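Long-range contact in YCAC GENE product (Escherichia coli, PDB 1YAC), which is an octameric, probable hydrolase of unknown specificity, built on the isochorismatase-like three-layer alpha-beta-alpha fold: residues A14-S26 with I55-V69. Residues are numbered along the deposited sequence; the frame is centred on the assembly and turned at random.
Sequences AVLLVDHQAGLLS and ILTTSAETGPNGPLV. Unlike the reference sequence in segment 55-69: Ala60 (reference Phe).
The side chain of Gln21 crosses that of Thr58 at about a right angle, with CD 3.6 Å from Thr58 CB. Extended beyond CG (chi2 161°), it carries both amide atoms to backbone groups just past the strand pairing: OE1 accepts from Ser59 N at 2.9 Å, while NE2 gives one hydrogen to Gly66 O at 2.8 Å and the other to Ser59 O, both in the amide plane. Asn65 ND2 reaches Ser59 O from the opposite face, so two amides grip one carbonyl. Cut back to an alanine here, the side chain would no longer reach Ser59 N or Gly66 O, and the loop 60-66 would probably be freer to shift. Upstream, strands 14-18 and 55-59 run parallel in a beta-alpha-beta unit, and Leu17 CD1 packs on Leu56 CD2 (3.8 Å); Leu17 also touches Leu43 of helix 33-49. On the other face Val18 CG1 meets the methyl CG2 of Thr57 at 3.6 Å; with OG1 anti to the backbone N (chi1 -175°), the threonine sends its hydroxyl to Ile82 O. Asp19 at the strand end pairs with Arg84. Gly23 suits its place because a CB would strike Pro64 O. Apolar strand pairs thus give way to amide-to-backbone bonding, which ties the two loops together beyond the C-terminal ends of the strands.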
loop_
_atom_site.group_PDB
_atom_site.type_symbol
_atom_site.label_atom_id
_atom_site.label_comp_id
_atom_site.label_asym_id
_atom_site.label_seq_id
_atom_site.Cartn_x
_atom_site.Cartn_y
_atom_site.Cartn_z
ATOM N N ALA A 14 11.018 -34.672 -2.437
ATOM C CA ALA A 14 9.642 -35.078 -2.170
ATOM C C ALA A 14 8.867 -33.793 -1.861
ATOM O O ALA A 14 9.443 -32.784 -1.420
ATOM C CB ALA A 14 9.564 -36.036 -0.993
ATOM N N VAL A 15 7.569 -33.822 -2.114
ATOM C CA VAL A 15 6.729 -32.658 -1.869
ATOM C C VAL A 15 5.776 -32.941 -0.717
ATOM O O VAL A 15 5.132 -33.992 -0.700
ATOM C CB VAL A 15 5.921 -32.296 -3.139
ATOM C CG1 VAL A 15 4.961 -31.121 -2.865
ATOM C CG2 VAL A 15 6.867 -31.937 -4.265
ATOM N N LEU A 16 5.730 -32.039 0.266
ATOM C CA LEU A 16 4.827 -32.192 1.411
ATOM C C LEU A 16 3.787 -31.084 1.339
ATOM O O LEU A 16 4.136 -29.902 1.410
ATOM C CB LEU A 16 5.573 -32.077 2.752
ATOM C CG LEU A 16 6.902 -32.804 3.000
ATOM C CD1 LEU A 16 7.269 -32.709 4.481
ATOM C CD2 LEU A 16 6.844 -34.243 2.549
ATOM N N LEU A 17 2.521 -31.462 1.167
ATOM C CA LEU A 17 1.424 -30.498 1.089
ATOM C C LEU A 17 0.663 -30.611 2.404
ATOM O O LEU A 17 -0.094 -31.563 2.625
ATOM C CB LEU A 17 0.539 -30.800 -0.119
ATOM C CG LEU A 17 1.283 -30.791 -1.463
ATOM C CD1 LEU A 17 0.298 -31.048 -2.605
ATOM C CD2 LEU A 17 1.990 -29.440 -1.666
ATOM N N VAL A 18 0.840 -29.606 3.255
ATOM C CA VAL A 18 0.272 -29.604 4.592
ATOM C C VAL A 18 -0.934 -28.708 4.876
ATOM O O VAL A 18 -0.829 -27.478 4.882
ATOM C CB VAL A 18 1.386 -29.249 5.631
ATOM C CG1 VAL A 18 0.926 -29.568 7.062
ATOM C CG2 VAL A 18 2.697 -29.983 5.297
ATOM N N ASP A 19 -2.069 -29.353 5.132
ATOM C CA ASP A 19 -3.303 -28.683 5.523
ATOM C C ASP A 19 -3.932 -27.623 4.609
ATOM O O ASP A 19 -4.445 -26.606 5.087
ATOM C CB ASP A 19 -3.152 -28.117 6.941
ATOM C CG ASP A 19 -2.655 -29.150 7.942
ATOM O OD1 ASP A 19 -2.636 -30.359 7.631
ATOM O OD2 ASP A 19 -2.256 -28.747 9.050
ATOM N N HIS A 20 -3.866 -27.836 3.299
ATOM C CA HIS A 20 -4.510 -26.920 2.361
ATOM C C HIS A 20 -5.976 -27.372 2.401
ATOM O O HIS A 20 -6.465 -28.058 1.489
ATOM C CB HIS A 20 -3.939 -27.083 0.942
ATOM C CG HIS A 20 -2.549 -26.537 0.768
ATOM N ND1 HIS A 20 -1.426 -27.340 0.767
ATOM C CD2 HIS A 20 -2.110 -25.277 0.520
ATOM C CE1 HIS A 20 -0.360 -26.604 0.522
ATOM N NE2 HIS A 20 -0.743 -25.346 0.369
ATOM N N GLN A 21 -6.652 -27.032 3.492
ATOM C CA GLN A 21 -8.043 -27.426 3.699
ATOM C C GLN A 21 -9.040 -26.301 3.420
ATOM O O GLN A 21 -8.731 -25.127 3.622
ATOM C CB GLN A 21 -8.197 -27.983 5.115
ATOM C CG GLN A 21 -7.412 -29.285 5.310
ATOM C CD GLN A 21 -7.165 -29.612 6.767
ATOM O OE1 GLN A 21 -5.984 -29.597 7.176
ATOM N NE2 GLN A 21 -8.142 -29.880 7.510
ATOM N N ALA A 22 -10.243 -26.677 2.994
ATOM C CA ALA A 22 -11.289 -25.723 2.640
ATOM C C ALA A 22 -11.577 -24.668 3.698
ATOM O O ALA A 22 -11.671 -23.482 3.376
ATOM C CB ALA A 22 -12.560 -26.453 2.253
ATOM N N GLY A 23 -11.718 -25.094 4.949
ATOM C CA GLY A 23 -11.981 -24.159 6.026
ATOM C C GLY A 23 -10.762 -23.294 6.292
ATOM O O GLY A 23 -10.848 -22.065 6.309
ATOM N N LEU A 24 -9.601 -23.935 6.426
ATOM C CA LEU A 24 -8.354 -23.217 6.706
ATOM C C LEU A 24 -7.971 -22.171 5.651
ATOM O O LEU A 24 -7.332 -21.160 5.969
ATOM C CB LEU A 24 -7.203 -24.205 6.950
ATOM C CG LEU A 24 -7.341 -25.081 8.205
ATOM C CD1 LEU A 24 -6.181 -26.098 8.276
ATOM C CD2 LEU A 24 -7.355 -24.204 9.456
ATOM N N LEU A 25 -8.345 -22.402 4.401
ATOM C CA LEU A 25 -8.026 -21.430 3.358
ATOM C C LEU A 25 -8.718 -20.086 3.597
ATOM O O LEU A 25 -8.255 -19.066 3.099
ATOM C CB LEU A 25 -8.362 -21.960 1.957
ATOM C CG LEU A 25 -7.471 -23.090 1.425
ATOM C CD1 LEU A 25 -7.817 -23.414 -0.014
ATOM C CD2 LEU A 25 -6.036 -22.695 1.508
ATOM N N SER A 26 -9.811 -20.072 4.363
ATOM C CA SER A 26 -10.495 -18.794 4.640
ATOM C C SER A 26 -9.650 -17.912 5.578
ATOM O O SER A 26 -9.840 -16.700 5.637
ATOM C CB SER A 26 -11.912 -19.000 5.213
ATOM O OG SER A 26 -11.896 -19.497 6.534
ATOM N N ILE A 55 3.317 -36.206 -0.415
ATOM C CA ILE A 55 2.639 -36.566 0.822
ATOM C C ILE A 55 1.591 -35.512 1.191
ATOM O O ILE A 55 1.889 -34.319 1.251
ATOM C CB ILE A 55 3.662 -36.707 1.955
ATOM C CG1 ILE A 55 4.598 -37.878 1.633
ATOM C CG2 ILE A 55 2.980 -36.966 3.291
ATOM C CD1 ILE A 55 5.822 -37.877 2.464
ATOM N N LEU A 56 0.355 -35.960 1.369
ATOM C CA LEU A 56 -0.750 -35.086 1.744
ATOM C C LEU A 56 -1.075 -35.311 3.218
ATOM O O LEU A 56 -1.012 -36.440 3.714
ATOM C CB LEU A 56 -1.997 -35.420 0.924
ATOM C CG LEU A 56 -1.883 -35.463 -0.596
ATOM C CD1 LEU A 56 -3.228 -35.925 -1.154
ATOM C CD2 LEU A 56 -1.488 -34.107 -1.162
ATOM N N THR A 57 -1.406 -34.242 3.932
ATOM C CA THR A 57 -1.761 -34.379 5.336
ATOM C C THR A 57 -2.757 -33.293 5.694
ATOM O O THR A 57 -2.779 -32.239 5.060
ATOM C CB THR A 57 -0.514 -34.352 6.274
ATOM O OG1 THR A 57 -0.915 -34.620 7.630
ATOM C CG2 THR A 57 0.205 -33.004 6.205
ATOM N N THR A 58 -3.639 -33.590 6.640
ATOM C CA THR A 58 -4.655 -32.637 7.067
ATOM C C THR A 58 -4.753 -32.653 8.578
ATOM O O THR A 58 -4.348 -33.617 9.234
ATOM C CB THR A 58 -6.039 -32.972 6.489
ATOM O OG1 THR A 58 -6.437 -34.267 6.952
ATOM C CG2 THR A 58 -6.018 -32.951 4.957
ATOM N N SER A 59 -5.313 -31.584 9.123
ATOM C CA SER A 59 -5.472 -31.439 10.559
ATOM C C SER A 59 -6.951 -31.340 10.893
ATOM O O SER A 59 -7.646 -30.454 10.378
ATOM C CB SER A 59 -4.757 -30.162 11.019
ATOM O OG SER A 59 -5.038 -29.889 12.375
ATOM N N ALA A 60 -7.419 -32.279 11.712
ATOM C CA ALA A 60 -8.815 -32.329 12.171
ATOM C C ALA A 60 -9.813 -31.948 11.084
ATOM O O ALA A 60 -10.703 -31.117 11.292
ATOM C CB ALA A 60 -8.997 -31.443 13.410
ATOM N N GLU A 61 -9.676 -32.595 9.933
ATOM C CA GLU A 61 -10.534 -32.332 8.785
ATOM C C GLU A 61 -12.022 -32.551 9.006
ATOM O O GLU A 61 -12.828 -32.102 8.198
ATOM C CB GLU A 61 -10.071 -33.149 7.588
ATOM C CG GLU A 61 -10.174 -34.645 7.781
ATOM C CD GLU A 61 -9.679 -35.400 6.569
ATOM O OE1 GLU A 61 -8.720 -34.930 5.922
ATOM O OE2 GLU A 61 -10.252 -36.468 6.265
ATOM N N THR A 62 -12.388 -33.278 10.056
ATOM C CA THR A 62 -13.801 -33.508 10.349
ATOM C C THR A 62 -14.201 -32.514 11.425
ATOM O O THR A 62 -14.507 -32.871 12.560
ATOM C CB THR A 62 -14.059 -34.941 10.826
ATOM O OG1 THR A 62 -13.115 -35.282 11.854
ATOM C CG2 THR A 62 -13.915 -35.902 9.663
ATOM N N GLY A 63 -14.091 -31.247 11.073
ATOM C CA GLY A 63 -14.420 -30.178 11.984
ATOM C C GLY A 63 -14.387 -28.905 11.173
ATOM O O GLY A 63 -14.433 -28.950 9.936
ATOM N N PRO A 64 -14.258 -27.751 11.834
ATOM C CA PRO A 64 -14.216 -26.456 11.152
ATOM C C PRO A 64 -13.111 -26.354 10.093
ATOM O O PRO A 64 -13.275 -25.662 9.085
ATOM C CB PRO A 64 -13.960 -25.480 12.300
ATOM C CG PRO A 64 -14.576 -26.162 13.469
ATOM C CD PRO A 64 -14.147 -27.584 13.290
ATOM N N ASN A 65 -11.992 -27.041 10.325
ATOM C CA ASN A 65 -10.851 -27.009 9.408
ATOM C C ASN A 65 -11.249 -27.424 7.997
ATOM O O ASN A 65 -10.751 -26.873 6.996
ATOM C CB ASN A 65 -9.697 -27.863 9.947
ATOM C CG ASN A 65 -8.970 -27.194 11.116
ATOM O OD1 ASN A 65 -9.374 -26.122 11.591
ATOM N ND2 ASN A 65 -7.894 -27.814 11.579
ATOM N N GLY A 66 -12.174 -28.374 7.919
ATOM C CA GLY A 66 -12.670 -28.809 6.628
ATOM C C GLY A 66 -11.804 -29.809 5.902
ATOM O O GLY A 66 -10.671 -30.077 6.308
ATOM N N PRO A 67 -12.319 -30.361 4.793
ATOM C CA PRO A 67 -11.617 -31.348 3.980
ATOM C C PRO A 67 -10.515 -30.734 3.146
ATOM O O PRO A 67 -10.492 -29.525 2.920
ATOM C CB PRO A 67 -12.729 -31.887 3.083
ATOM C CG PRO A 67 -13.572 -30.675 2.845
ATOM C CD PRO A 67 -13.645 -30.054 4.223
ATOM N N LEU A 68 -9.604 -31.580 2.683
ATOM C CA LEU A 68 -8.520 -31.142 1.820
ATOM C C LEU A 68 -9.199 -30.649 0.539
ATOM O O LEU A 68 -10.204 -31.225 0.110
ATOM C CB LEU A 68 -7.614 -32.336 1.489
ATOM C CG LEU A 68 -6.384 -32.024 0.627
ATOM C CD1 LEU A 68 -5.387 -31.181 1.420
ATOM C CD2 LEU A 68 -5.750 -33.328 0.162
ATOM N N VAL A 69 -8.693 -29.574 -0.059
ATOM C CA VAL A 69 -9.309 -29.097 -1.295
ATOM C C VAL A 69 -9.317 -30.270 -2.285
ATOM O O VAL A 69 -8.305 -30.950 -2.468
ATOM C CB VAL A 69 -8.595 -27.859 -1.872
ATOM C CG1 VAL A 69 -8.759 -26.685 -0.920
ATOM C CG2 VAL A 69 -7.113 -28.140 -2.137
#